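Local atomic coordinates of malic enzyme (Entamoeba histolytica, PDB entry 3NV9), a protein that probably oxidises malate to pyruvate with release of carbon dioxide, using an NAD or NADP cofactor as malic enzymes do. Residues 124-129 with 451-456; 89-94 with 128-133; 359-364 with 411-416; 417-422 with 440-445; 45-50 with 116-121. All blocks are in the same frame, centred on the assembly; numbering follows the deposited sequence.

Overall arrangement
All five contacts are largely buried, and none is a plain surface patch. Contacts 1, 2 and 5 share helix 114-128 or the strand that follows it, and all three touch the second subunit. They are rich in polar links: an arginine with a carbonyl and a sulfate in contact 1, parallel strand pairing in contact 2, a glutamate on two backbone amides in contact 5. Contacts 3 and 4 both use helix 413-428 and rest on apolar packing. Contact 3 lies nearest the centre of the chain, about 10 Å from it. No residue of the second subunit touches the two segments of contact 4.

Contact 1 (124-129 with 451-456); sequences MKYLGG and EARESA. With SO4 (sulfate ion), chain E.
A452 turns its CB to the last turn of helix 114-128. It rests 3.5 Å from K125 O, and K125 CE comes alongside at 3.7 Å from A452 CB. The NZ beyond that CE finds its partners elsewhere: D131 in a salt bridge and Q48 of the second subunit.

R453 carries the polar part of the contact. Its CG passes over one face of the Y126 ring, and the bend at chi3 (68°) folds the guanidinium back over the same ring. CZ of R453 stands 4.2 Å from the centroid of the Y126 ring, a cation-pi contact with the two planes 34° apart. NH1 of R453 also donates to Y126 O at 2.9 Å, arriving from above the carbonyl plane. One residue thus offers both its ring and its backbone to the arginine. The other guanidinium edge holds a sulfate, with R453 NE 2.6 Å from O3 and R453 NH2 3.1 Å from O4. The sulfate probably came from the crystallisation liquor, and Q457 binds it too.

A456 ends the run, its CB 4.1 Å from Y126 CE1. The Y126 hydroxyl is bonded to Q457.

These are two steeply crossing helices, with axes at 119°. A cation-pi contact and a carbonyl bond join the C-terminal end of helix 114-128, the crossover of a beta-alpha-beta unit, to the long helix 438-461.

Contact 2 (89-94 with 128-133); sequences RGNFVG and GGIDAV
D131 O takes two partners from the neighbouring strand: V93 N donates to it at 2.8 Å, and F92 CA lies 3.3 Å from the same D131 O in a CA-H...O contact. The V93 bond is the shortest settled polar link here. Two more backbone bonds flank it, D131 N to N91 O at 3.0 Å and V133 N to V93 O at 3.2 Å. Together they set the parallel register F92-D131, V93-A132, G94-V133.

Side chains sort onto the two faces. F92, D131 and V133 share one face. With CG anti to the backbone N (chi1 -159°), the F92 ring leans along the neighbouring strand. Its edge meets the D131 carbonyl, and F92 CZ reaches V133 CG2 at 3.7 Å. V93 and A132 share the other face, with V93 CB 4.0 Å from A132 CB. Just before the strand, I130 CG2 presses on V93 CG2 at 3.4 Å, tighter than usual for carbons.

The D131 carboxylate has partners beyond the strands: a salt bridge to K125 and the backbone N of I49 of the second subunit.

This is the strand pair of a beta-alpha-beta unit, with helix 114-128 as the crossover. That helix and helix 363-372 pack on the V93 and A132 face. I49 of the second subunit packs on F92 and V133. Strand 164-167 lies along the far edge of strand 92-97.

Contact 3 (359-364 with 411-416); sequences NSVGFP and PGIFPK
F414 has its CG anti to the carbonyl carbon (chi1 -51°), and chi2 of -76° turns the ring toward P364 and V361. The two segments are the entries to helices 363-372 and 413-428, in the part of the chain assigned to the Rossmann-type NAD-binding domain.

The F414 ring makes most of the contact. F414 CD1 meets P364 CB at 3.8 Å, and the proline CG also lies against that side of the ring. F414 CE1 lies 3.8 Å from V361 O. V361 CA sits at the ring edge, near its plane. I413 is on F414's own segment, and its CG2 lies over one face of the ring, 3.7 Å above the plane. The aromatic group is therefore packed from its own segment as well as from the other.

The backbone of 359-364 is held in shape by N359 O, which accepts from both G362 N and F363 N. G362 stands at the N-cap position of helix 363-372.

Other helices close in around the pair. L390 of helix 380-396 touches both V361 and I413, L127 of helix 114-128 lies on P364, and Y65 of the second subunit packs on S360 and F363. The contact itself is van der Waals in nature. The branches of two aliphatic side chains complete it: V361 CG2 lies 4.2 Å from F414 CZ, and V361 CG2 stands 4.4 Å from I413 CD1.

Contact 4 (417-422 with 440-445); sequences EAADVA and QVYDIA
The Y442 ring takes A419 CB at its edge, near the ring plane. It also meets the W438 ring, with the planes at about 25°. CG of Y442 is anti to the backbone N (chi1 -174°), which directs the ring past A419 and toward P415. The closer touch is at the base of the side chain, where Y442 CB lies 3.9 Å from A419 CB.

V441 is the branched group of the contact. Its CG1 enters between the alanines. There V441 CG1 meets A422 CB at 3.6 Å. The same V441 CG1 lies 3.7 Å from A419 CA. One turn further on, A445 CB faces A418 CB at 3.8 Å.

The two helices follow each other in the chain and run roughly antiparallel, at 141°, as a helical hairpin. Helix 363-372 packs on A418 and V441, and helix 380-396 on E417, D420 and V421. D420 is bonded to the indole of W438.

Four of the six touching residues are alanines. Such small side chains are consistent with the 8.2 Å closest approach of the segment axes. The contact is held by shape and by the burial of methyl groups, with no salt bridge or hydrogen bond between the two segments.

Contact 5 (45-50 with 116-121); sequences GKIQIM and VMEGKA
E118 reaches from helix 114-128 to the start of strand 47-51. Its CB lies 3.9 Å from K46 CE. Its CG lies 3.8 Å from I47 CG1, the two side chains sliding past each other in opposite directions. With CG anti to the backbone N, the extended chain beyond it brings the carboxylate to two successive backbone amides. E118 OE1 accepts from K46 N at 2.7 Å and from I47 N at 2.9 Å. The K46 amide comes from well above the carboxylate plane (58°). The I47 amide comes from nearer the plane, on the anti side. Two N-H groups so placed would be expected to stabilise the negative charge. The other oxygen, OE2, accepts from L88 N of the second subunit.

G45 precedes this pair at positive phi, and its carbonyl carbon is also near OE1. The K46 side chain bends back at chi3 (-64°), and its CE lies 3.5 Å from G119 N. NZ of K46 is bonded to G115 O, to H40 and to Y64 O of the second subunit. I47 completes the contact, its CD1 3.7 Å from A121 CB.

The glutamate thus ties the strand to the crossover helix. I47 also packs on P134 of strand 131-136, and A121 on A132. Residues 47-50 pair antiparallel with a strand of the second subunit, which carries the sheet across the interface.

Contact 1 (124-129 with 451-456)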
# COMPACT_ATOMS: atom_id res chain seq x y z
N MET A 124 0.21 -12.48 4.20
CA MET A 124 1.54 -12.04 4.69
C MET A 124 1.40 -11.44 6.09
O MET A 124 2.28 -11.57 6.95
CB MET A 124 2.14 -11.04 3.73
CG MET A 124 2.82 -11.78 2.54
SD MET A 124 3.24 -10.57 1.32
CE MET A 124 3.39 -11.64 -0.16
N LYS A 125 0.29 -10.77 6.31
CA LYS A 125 0.11 -10.17 7.62
C LYS A 125 -0.21 -11.24 8.65
O LYS A 125 0.45 -11.31 9.67
CB LYS A 125 -0.97 -9.09 7.61
CG LYS A 125 -1.13 -8.45 8.99
CD LYS A 125 0.05 -7.58 9.36
CE LYS A 125 -0.30 -6.74 10.57
NZ LYS A 125 0.74 -5.71 10.78
N TYR A 126 -1.20 -12.09 8.36
CA TYR A 126 -1.73 -12.99 9.33
C TYR A 126 -0.87 -14.24 9.62
O TYR A 126 -0.94 -14.82 10.70
CB TYR A 126 -3.15 -13.35 8.94
CG TYR A 126 -3.96 -13.97 10.05
CD1 TYR A 126 -4.32 -13.24 11.15
CD2 TYR A 126 -4.41 -15.28 9.96
CE1 TYR A 126 -5.11 -13.80 12.18
CE2 TYR A 126 -5.19 -15.86 10.98
CZ TYR A 126 -5.53 -15.10 12.09
OH TYR A 126 -6.26 -15.62 13.14
N LEU A 127 -0.06 -14.64 8.64
CA LEU A 127 0.84 -15.79 8.80
C LEU A 127 2.26 -15.29 9.02
O LEU A 127 3.00 -15.91 9.78
CB LEU A 127 0.84 -16.73 7.55
CG LEU A 127 -0.55 -17.18 7.09
CD1 LEU A 127 -0.50 -18.15 5.86
CD2 LEU A 127 -1.40 -17.78 8.29
N GLY A 128 2.63 -14.19 8.36
CA GLY A 128 4.00 -13.76 8.44
C GLY A 128 4.37 -12.52 9.25
O GLY A 128 5.56 -12.21 9.38
N GLY A 129 3.39 -11.75 9.72
CA GLY A 129 3.78 -10.55 10.43
C GLY A 129 4.31 -9.50 9.47
O GLY A 129 4.93 -8.54 9.93
N GLU A 451 1.70 -10.59 17.49
CA GLU A 451 1.09 -9.27 17.55
C GLU A 451 0.06 -9.06 16.42
O GLU A 451 -1.00 -8.45 16.64
CB GLU A 451 2.18 -8.18 17.44
CG GLU A 451 2.83 -7.72 18.79
CD GLU A 451 1.80 -7.47 19.91
OE1 GLU A 451 0.95 -6.56 19.78
OE2 GLU A 451 1.83 -8.23 20.92
N ALA A 452 0.35 -9.56 15.24
CA ALA A 452 -0.52 -9.34 14.08
C ALA A 452 -1.80 -10.14 14.25
O ALA A 452 -2.90 -9.62 14.05
CB ALA A 452 0.20 -9.70 12.75
N ARG A 453 -1.63 -11.41 14.64
CA ARG A 453 -2.77 -12.30 14.87
C ARG A 453 -3.69 -11.83 15.97
O ARG A 453 -4.94 -11.75 15.78
CB ARG A 453 -2.29 -13.75 15.08
CG ARG A 453 -1.59 -14.27 13.84
CD ARG A 453 -0.95 -15.70 13.99
NE ARG A 453 -1.96 -16.76 14.14
CZ ARG A 453 -2.53 -17.39 13.12
NH1 ARG A 453 -2.21 -17.09 11.87
NH2 ARG A 453 -3.41 -18.35 13.35
N GLU A 454 -3.09 -11.45 17.11
CA GLU A 454 -3.85 -10.96 18.24
C GLU A 454 -4.47 -9.61 17.95
O GLU A 454 -5.56 -9.31 18.42
CB GLU A 454 -2.98 -10.90 19.51
CG GLU A 454 -2.47 -12.27 19.96
CD GLU A 454 -1.53 -12.22 21.20
OE1 GLU A 454 -1.15 -11.10 21.70
OE2 GLU A 454 -1.16 -13.33 21.67
N SER A 455 -3.78 -8.76 17.23
CA SER A 455 -4.44 -7.51 16.83
C SER A 455 -5.68 -7.79 16.01
O SER A 455 -6.78 -7.26 16.29
CB SER A 455 -3.51 -6.65 16.01
OG SER A 455 -2.48 -6.23 16.83
N ALA A 456 -5.51 -8.63 15.00
CA ALA A 456 -6.64 -9.02 14.13
C ALA A 456 -7.79 -9.68 14.94
O ALA A 456 -8.97 -9.38 14.73
CB ALA A 456 -6.14 -9.91 13.00
S SO4 E . -3.55 -18.14 17.17
O1 SO4 E . -2.36 -18.64 17.87
O2 SO4 E . -4.58 -17.83 18.16
O3 SO4 E . -3.11 -16.93 16.44
O4 SO4 E . -4.10 -19.14 16.25

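Contact 2 (89-94 with 128-133)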
# COMPACT_ATOMS: atom_id res chain seq x y z
N ARG A 89 8.70 1.03 5.72
CA ARG A 89 9.47 0.35 4.64
C ARG A 89 10.16 -0.97 5.06
O ARG A 89 10.06 -2.00 4.37
CB ARG A 89 10.50 1.29 4.01
CG ARG A 89 11.31 0.62 2.90
CD ARG A 89 12.35 1.60 2.27
NE ARG A 89 12.84 1.11 0.97
CZ ARG A 89 13.94 1.51 0.31
NH1 ARG A 89 14.73 2.50 0.78
NH2 ARG A 89 14.23 0.95 -0.87
N GLY A 90 10.85 -0.94 6.20
CA GLY A 90 11.56 -2.13 6.69
C GLY A 90 10.72 -3.36 6.85
O GLY A 90 11.26 -4.48 6.82
N ASN A 91 9.39 -3.21 7.00
CA ASN A 91 8.52 -4.41 7.04
C ASN A 91 7.47 -4.41 5.90
O ASN A 91 6.45 -5.10 6.01
CB ASN A 91 7.91 -4.53 8.47
CG ASN A 91 7.24 -5.91 8.77
OD1 ASN A 91 6.10 -5.94 9.25
ND2 ASN A 91 7.93 -7.00 8.49
N PHE A 92 7.74 -3.70 4.79
CA PHE A 92 6.70 -3.38 3.75
C PHE A 92 7.00 -4.15 2.48
O PHE A 92 8.09 -3.99 1.87
CB PHE A 92 6.63 -1.85 3.46
CG PHE A 92 5.32 -1.35 2.84
CD1 PHE A 92 4.09 -2.01 3.06
CD2 PHE A 92 5.31 -0.15 2.12
CE1 PHE A 92 2.86 -1.50 2.53
CE2 PHE A 92 4.11 0.38 1.57
CZ PHE A 92 2.88 -0.30 1.76
N VAL A 93 6.04 -4.98 2.06
CA VAL A 93 6.18 -5.81 0.89
C VAL A 93 5.18 -5.40 -0.18
O VAL A 93 4.02 -5.16 0.17
CB VAL A 93 6.06 -7.29 1.22
CG1 VAL A 93 5.98 -8.13 -0.05
CG2 VAL A 93 7.31 -7.74 2.11
N GLY A 94 5.64 -5.23 -1.43
CA GLY A 94 4.73 -4.96 -2.56
C GLY A 94 4.41 -6.22 -3.34
O GLY A 94 5.31 -6.93 -3.72
N GLY A 128 2.63 -14.19 8.36
CA GLY A 128 4.00 -13.76 8.44
C GLY A 128 4.37 -12.52 9.25
O GLY A 128 5.56 -12.21 9.38
N GLY A 129 3.39 -11.75 9.72
CA GLY A 129 3.78 -10.55 10.43
C GLY A 129 4.31 -9.50 9.47
O GLY A 129 4.93 -8.54 9.93
N ILE A 130 4.01 -9.64 8.18
CA ILE A 130 4.48 -8.72 7.18
C ILE A 130 3.44 -7.68 6.76
O ILE A 130 2.26 -8.03 6.60
CB ILE A 130 4.96 -9.53 5.99
CG1 ILE A 130 6.08 -10.48 6.48
CG2 ILE A 130 5.53 -8.66 4.91
CD1 ILE A 130 6.27 -11.65 5.59
N ASP A 131 3.82 -6.39 6.64
CA ASP A 131 2.83 -5.40 6.05
C ASP A 131 2.93 -5.42 4.52
O ASP A 131 4.00 -5.29 3.99
CB ASP A 131 3.04 -4.01 6.62
CG ASP A 131 2.76 -3.98 8.12
OD1 ASP A 131 1.62 -4.28 8.52
OD2 ASP A 131 3.69 -3.67 8.90
N ALA A 132 1.85 -5.64 3.80
CA ALA A 132 1.96 -5.85 2.35
C ALA A 132 0.70 -5.30 1.68
O ALA A 132 -0.37 -5.29 2.29
CB ALA A 132 2.15 -7.26 2.06
N VAL A 133 0.85 -4.77 0.47
CA VAL A 133 -0.30 -4.33 -0.25
C VAL A 133 -0.28 -4.83 -1.71
O VAL A 133 0.76 -5.01 -2.30
CB VAL A 133 -0.52 -2.80 -0.19
CG1 VAL A 133 -1.00 -2.38 1.20
CG2 VAL A 133 0.67 -2.04 -0.67

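Contact 3 (359-364 with 411-416)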
# COMPACT_ATOMS: atom_id res chain seq x y z
N ASN A 359 2.14 -22.07 -2.19
CA ASN A 359 3.12 -21.14 -1.64
C ASN A 359 2.73 -20.36 -0.34
O ASN A 359 3.62 -19.86 0.33
CB ASN A 359 3.68 -20.20 -2.71
CG ASN A 359 2.60 -19.41 -3.48
OD1 ASN A 359 1.68 -18.88 -2.89
ND2 ASN A 359 2.76 -19.29 -4.83
N SER A 360 1.43 -20.24 -0.03
CA SER A 360 0.96 -19.54 1.14
C SER A 360 1.54 -20.15 2.40
O SER A 360 1.57 -19.54 3.45
CB SER A 360 -0.58 -19.64 1.22
OG SER A 360 -1.02 -21.00 1.31
N VAL A 361 2.04 -21.35 2.27
CA VAL A 361 2.67 -22.05 3.36
C VAL A 361 4.24 -21.96 3.36
O VAL A 361 4.93 -22.58 4.18
CB VAL A 361 1.95 -23.45 3.43
CG1 VAL A 361 2.75 -24.58 3.03
CG2 VAL A 361 1.17 -23.60 4.72
N GLY A 362 4.79 -21.13 2.46
CA GLY A 362 6.23 -20.89 2.36
C GLY A 362 6.56 -19.41 2.24
O GLY A 362 7.44 -18.90 2.92
N PHE A 363 5.79 -18.65 1.45
CA PHE A 363 6.13 -17.20 1.35
C PHE A 363 6.14 -16.33 2.66
O PHE A 363 7.01 -15.45 2.82
CB PHE A 363 5.41 -16.51 0.17
CG PHE A 363 3.92 -16.27 0.36
CD1 PHE A 363 3.00 -16.90 -0.46
CD2 PHE A 363 3.45 -15.34 1.29
CE1 PHE A 363 1.64 -16.66 -0.34
CE2 PHE A 363 2.09 -15.05 1.40
CZ PHE A 363 1.17 -15.75 0.60
N PRO A 364 5.21 -16.59 3.62
CA PRO A 364 5.22 -15.72 4.81
C PRO A 364 6.54 -15.85 5.57
O PRO A 364 7.11 -14.84 6.05
CB PRO A 364 4.03 -16.22 5.65
CG PRO A 364 3.13 -16.85 4.62
CD PRO A 364 4.03 -17.47 3.59
N PRO A 411 0.42 -21.53 12.75
CA PRO A 411 1.19 -20.32 12.74
C PRO A 411 2.62 -20.49 13.21
O PRO A 411 3.46 -19.64 12.88
CB PRO A 411 0.38 -19.36 13.63
CG PRO A 411 -0.39 -20.23 14.57
CD PRO A 411 -0.67 -21.51 13.74
N GLY A 412 2.95 -21.59 13.87
CA GLY A 412 4.33 -21.80 14.35
C GLY A 412 5.24 -22.16 13.19
O GLY A 412 6.47 -22.01 13.28
N ILE A 413 4.67 -22.67 12.10
CA ILE A 413 5.51 -22.91 10.91
C ILE A 413 6.32 -21.67 10.63
O ILE A 413 7.50 -21.74 10.24
CB ILE A 413 4.61 -23.18 9.62
CG1 ILE A 413 3.95 -24.55 9.65
CG2 ILE A 413 5.42 -23.07 8.33
CD1 ILE A 413 2.70 -24.62 8.74
N PHE A 414 5.72 -20.49 10.77
CA PHE A 414 6.33 -19.37 10.06
C PHE A 414 7.52 -18.70 10.74
O PHE A 414 8.42 -18.33 10.06
CB PHE A 414 5.28 -18.41 9.55
CG PHE A 414 4.22 -19.10 8.79
CD1 PHE A 414 4.47 -19.53 7.51
CD2 PHE A 414 3.03 -19.41 9.42
CE1 PHE A 414 3.51 -20.29 6.83
CE2 PHE A 414 2.04 -20.11 8.75
CZ PHE A 414 2.27 -20.58 7.44
N PRO A 415 7.54 -18.58 12.08
CA PRO A 415 8.77 -18.10 12.71
C PRO A 415 9.89 -19.09 12.56
O PRO A 415 11.06 -18.70 12.49
CB PRO A 415 8.37 -17.87 14.21
CG PRO A 415 7.11 -18.70 14.38
CD PRO A 415 6.41 -18.69 13.03
N LYS A 416 9.56 -20.37 12.47
CA LYS A 416 10.60 -21.34 12.24
C LYS A 416 11.16 -21.19 10.78
O LYS A 416 12.40 -21.15 10.59
CB LYS A 416 10.06 -22.74 12.53
CG LYS A 416 10.91 -23.87 12.07
CD LYS A 416 10.10 -25.15 12.26
CE LYS A 416 10.88 -26.41 11.81
NZ LYS A 416 11.91 -26.74 12.90

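Contact 4 (417-422 with 440-445)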
# COMPACT_ATOMS: atom_id res chain seq x y z
N GLU A 417 10.27 -21.11 9.78
CA GLU A 417 10.74 -20.77 8.40
C GLU A 417 11.60 -19.53 8.44
O GLU A 417 12.65 -19.51 7.85
CB GLU A 417 9.61 -20.58 7.37
CG GLU A 417 8.90 -21.85 7.03
CD GLU A 417 7.77 -21.69 6.04
OE1 GLU A 417 7.32 -20.57 5.80
OE2 GLU A 417 7.32 -22.71 5.46
N ALA A 418 11.18 -18.52 9.18
CA ALA A 418 11.84 -17.24 9.11
C ALA A 418 13.27 -17.37 9.63
O ALA A 418 14.20 -16.81 9.04
CB ALA A 418 11.06 -16.20 9.92
N ALA A 419 13.43 -18.09 10.75
CA ALA A 419 14.75 -18.23 11.38
C ALA A 419 15.64 -19.11 10.54
O ALA A 419 16.81 -18.79 10.34
CB ALA A 419 14.60 -18.76 12.83
N ASP A 420 15.13 -20.23 10.02
CA ASP A 420 15.99 -21.06 9.14
C ASP A 420 16.44 -20.33 7.83
O ASP A 420 17.64 -20.40 7.44
CB ASP A 420 15.31 -22.37 8.76
CG ASP A 420 15.16 -23.37 9.94
OD1 ASP A 420 14.60 -24.46 9.68
OD2 ASP A 420 15.61 -23.11 11.08
N VAL A 421 15.48 -19.66 7.16
CA VAL A 421 15.77 -18.87 5.97
C VAL A 421 16.81 -17.76 6.28
O VAL A 421 17.67 -17.46 5.46
CB VAL A 421 14.51 -18.18 5.43
CG1 VAL A 421 14.85 -17.02 4.44
CG2 VAL A 421 13.55 -19.23 4.83
N ALA A 422 16.71 -17.15 7.44
CA ALA A 422 17.64 -16.09 7.85
C ALA A 422 19.08 -16.58 8.01
O ALA A 422 20.03 -15.88 7.66
CB ALA A 422 17.17 -15.43 9.15
N GLN A 440 17.36 -15.28 18.11
CA GLN A 440 17.04 -13.86 18.04
C GLN A 440 16.11 -13.59 16.86
O GLN A 440 15.24 -12.73 16.97
CB GLN A 440 18.29 -12.97 17.89
CG GLN A 440 19.19 -12.93 19.15
CD GLN A 440 20.55 -12.32 18.84
OE1 GLN A 440 21.12 -12.61 17.80
NE2 GLN A 440 21.06 -11.43 19.73
N VAL A 441 16.30 -14.31 15.76
CA VAL A 441 15.51 -14.09 14.55
C VAL A 441 14.14 -14.68 14.74
O VAL A 441 13.15 -14.03 14.44
CB VAL A 441 16.21 -14.64 13.27
CG1 VAL A 441 15.23 -14.67 12.06
CG2 VAL A 441 17.34 -13.73 12.95
N TYR A 442 14.10 -15.89 15.31
CA TYR A 442 12.86 -16.56 15.68
C TYR A 442 12.05 -15.66 16.54
O TYR A 442 10.83 -15.46 16.29
CB TYR A 442 13.13 -17.94 16.36
CG TYR A 442 11.84 -18.74 16.63
CD1 TYR A 442 11.43 -19.80 15.78
CD2 TYR A 442 11.05 -18.43 17.73
CE1 TYR A 442 10.29 -20.52 16.03
CE2 TYR A 442 9.88 -19.13 17.99
CZ TYR A 442 9.52 -20.14 17.14
OH TYR A 442 8.37 -20.77 17.46
N ASP A 443 12.69 -15.08 17.56
CA ASP A 443 11.98 -14.22 18.54
C ASP A 443 11.28 -13.01 17.86
O ASP A 443 10.14 -12.64 18.22
CB ASP A 443 12.96 -13.65 19.55
CG ASP A 443 13.44 -14.68 20.60
OD1 ASP A 443 12.86 -15.78 20.70
OD2 ASP A 443 14.39 -14.30 21.36
N ILE A 444 11.97 -12.40 16.91
CA ILE A 444 11.44 -11.23 16.23
C ILE A 444 10.26 -11.65 15.36
O ILE A 444 9.26 -10.94 15.27
CB ILE A 444 12.55 -10.59 15.36
CG1 ILE A 444 13.70 -10.09 16.24
CG2 ILE A 444 12.02 -9.47 14.45
CD1 ILE A 444 14.97 -9.57 15.43
N ALA A 445 10.36 -12.82 14.76
CA ALA A 445 9.33 -13.25 13.82
C ALA A 445 8.11 -13.61 14.63
O ALA A 445 7.00 -13.20 14.32
CB ALA A 445 9.82 -14.45 13.01

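Contact 5 (45-50 with 116-121)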
# COMPACT_ATOMS: atom_id res chain seq x y z
N GLY A 45 -13.47 -6.04 0.23
CA GLY A 45 -12.05 -6.40 0.25
C GLY A 45 -11.67 -7.18 1.49
O GLY A 45 -12.56 -7.75 2.13
N LYS A 46 -10.38 -7.21 1.81
CA LYS A 46 -9.89 -8.10 2.84
C LYS A 46 -8.96 -7.41 3.82
O LYS A 46 -8.87 -7.84 4.95
CB LYS A 46 -9.23 -9.34 2.24
CG LYS A 46 -10.31 -10.35 1.63
CD LYS A 46 -9.64 -11.47 0.84
CE LYS A 46 -8.86 -10.90 -0.44
NZ LYS A 46 -8.82 -11.92 -1.51
N ILE A 47 -8.26 -6.36 3.36
CA ILE A 47 -7.23 -5.67 4.18
C ILE A 47 -7.50 -4.15 4.31
O ILE A 47 -8.25 -3.57 3.54
CB ILE A 47 -5.77 -5.93 3.70
CG1 ILE A 47 -5.53 -5.24 2.36
CG2 ILE A 47 -5.53 -7.40 3.50
CD1 ILE A 47 -4.04 -5.36 1.84
N GLN A 48 -6.88 -3.53 5.31
CA GLN A 48 -7.05 -2.14 5.56
C GLN A 48 -5.76 -1.58 6.12
O GLN A 48 -4.85 -2.29 6.47
CB GLN A 48 -8.20 -1.93 6.54
CG GLN A 48 -7.98 -2.62 7.89
CD GLN A 48 -8.98 -2.18 8.98
OE1 GLN A 48 -9.52 -1.06 8.96
NE2 GLN A 48 -9.26 -3.10 9.89
N ILE A 49 -5.67 -0.27 6.20
CA ILE A 49 -4.53 0.33 6.83
C ILE A 49 -4.91 0.65 8.28
O ILE A 49 -6.06 0.87 8.58
CB ILE A 49 -4.07 1.57 6.03
CG1 ILE A 49 -3.06 1.18 4.95
CG2 ILE A 49 -3.34 2.55 6.93
CD1 ILE A 49 -3.55 0.22 3.91
N MET A 50 -3.94 0.67 9.18
CA MET A 50 -4.23 1.01 10.58
C MET A 50 -3.00 1.69 11.21
O MET A 50 -1.89 1.35 10.86
CB MET A 50 -4.55 -0.29 11.30
CG MET A 50 -5.11 -0.18 12.66
SD MET A 50 -6.82 0.45 12.69
CE MET A 50 -7.56 -0.98 11.89
N VAL A 116 -6.65 -11.82 -5.87
CA VAL A 116 -5.56 -12.74 -5.49
C VAL A 116 -4.43 -11.99 -4.76
O VAL A 116 -3.89 -12.49 -3.77
CB VAL A 116 -5.02 -13.47 -6.74
CG1 VAL A 116 -3.67 -14.19 -6.46
CG2 VAL A 116 -6.09 -14.46 -7.26
N MET A 117 -4.07 -10.78 -5.22
CA MET A 117 -2.94 -10.06 -4.59
C MET A 117 -3.33 -9.51 -3.23
O MET A 117 -2.49 -9.41 -2.34
CB MET A 117 -2.37 -8.93 -5.48
CG MET A 117 -2.08 -9.34 -6.93
SD MET A 117 -1.04 -10.80 -7.02
CE MET A 117 -1.80 -11.67 -8.38
N GLU A 118 -4.60 -9.17 -3.06
CA GLU A 118 -5.10 -8.82 -1.72
C GLU A 118 -5.13 -10.03 -0.73
O GLU A 118 -4.86 -9.88 0.44
CB GLU A 118 -6.47 -8.11 -1.81
CG GLU A 118 -6.70 -7.28 -0.62
CD GLU A 118 -8.01 -6.55 -0.60
OE1 GLU A 118 -8.39 -6.03 0.50
OE2 GLU A 118 -8.66 -6.50 -1.65
N GLY A 119 -5.47 -11.22 -1.23
CA GLY A 119 -5.43 -12.43 -0.41
C GLY A 119 -4.00 -12.73 -0.01
O GLY A 119 -3.75 -13.12 1.12
N LYS A 120 -3.06 -12.53 -0.93
CA LYS A 120 -1.61 -12.69 -0.60
C LYS A 120 -1.21 -11.69 0.49
O LYS A 120 -0.51 -12.04 1.41
CB LYS A 120 -0.66 -12.47 -1.81
CG LYS A 120 -0.85 -13.35 -3.04
CD LYS A 120 -0.23 -14.73 -2.84
CE LYS A 120 -0.37 -15.51 -4.18
NZ LYS A 120 0.27 -16.91 -4.07
N ALA A 121 -1.65 -10.44 0.36
CA ALA A 121 -1.24 -9.44 1.32
C ALA A 121 -1.87 -9.81 2.65
O ALA A 121 -1.22 -9.62 3.66
CB ALA A 121 -1.71 -8.08 0.91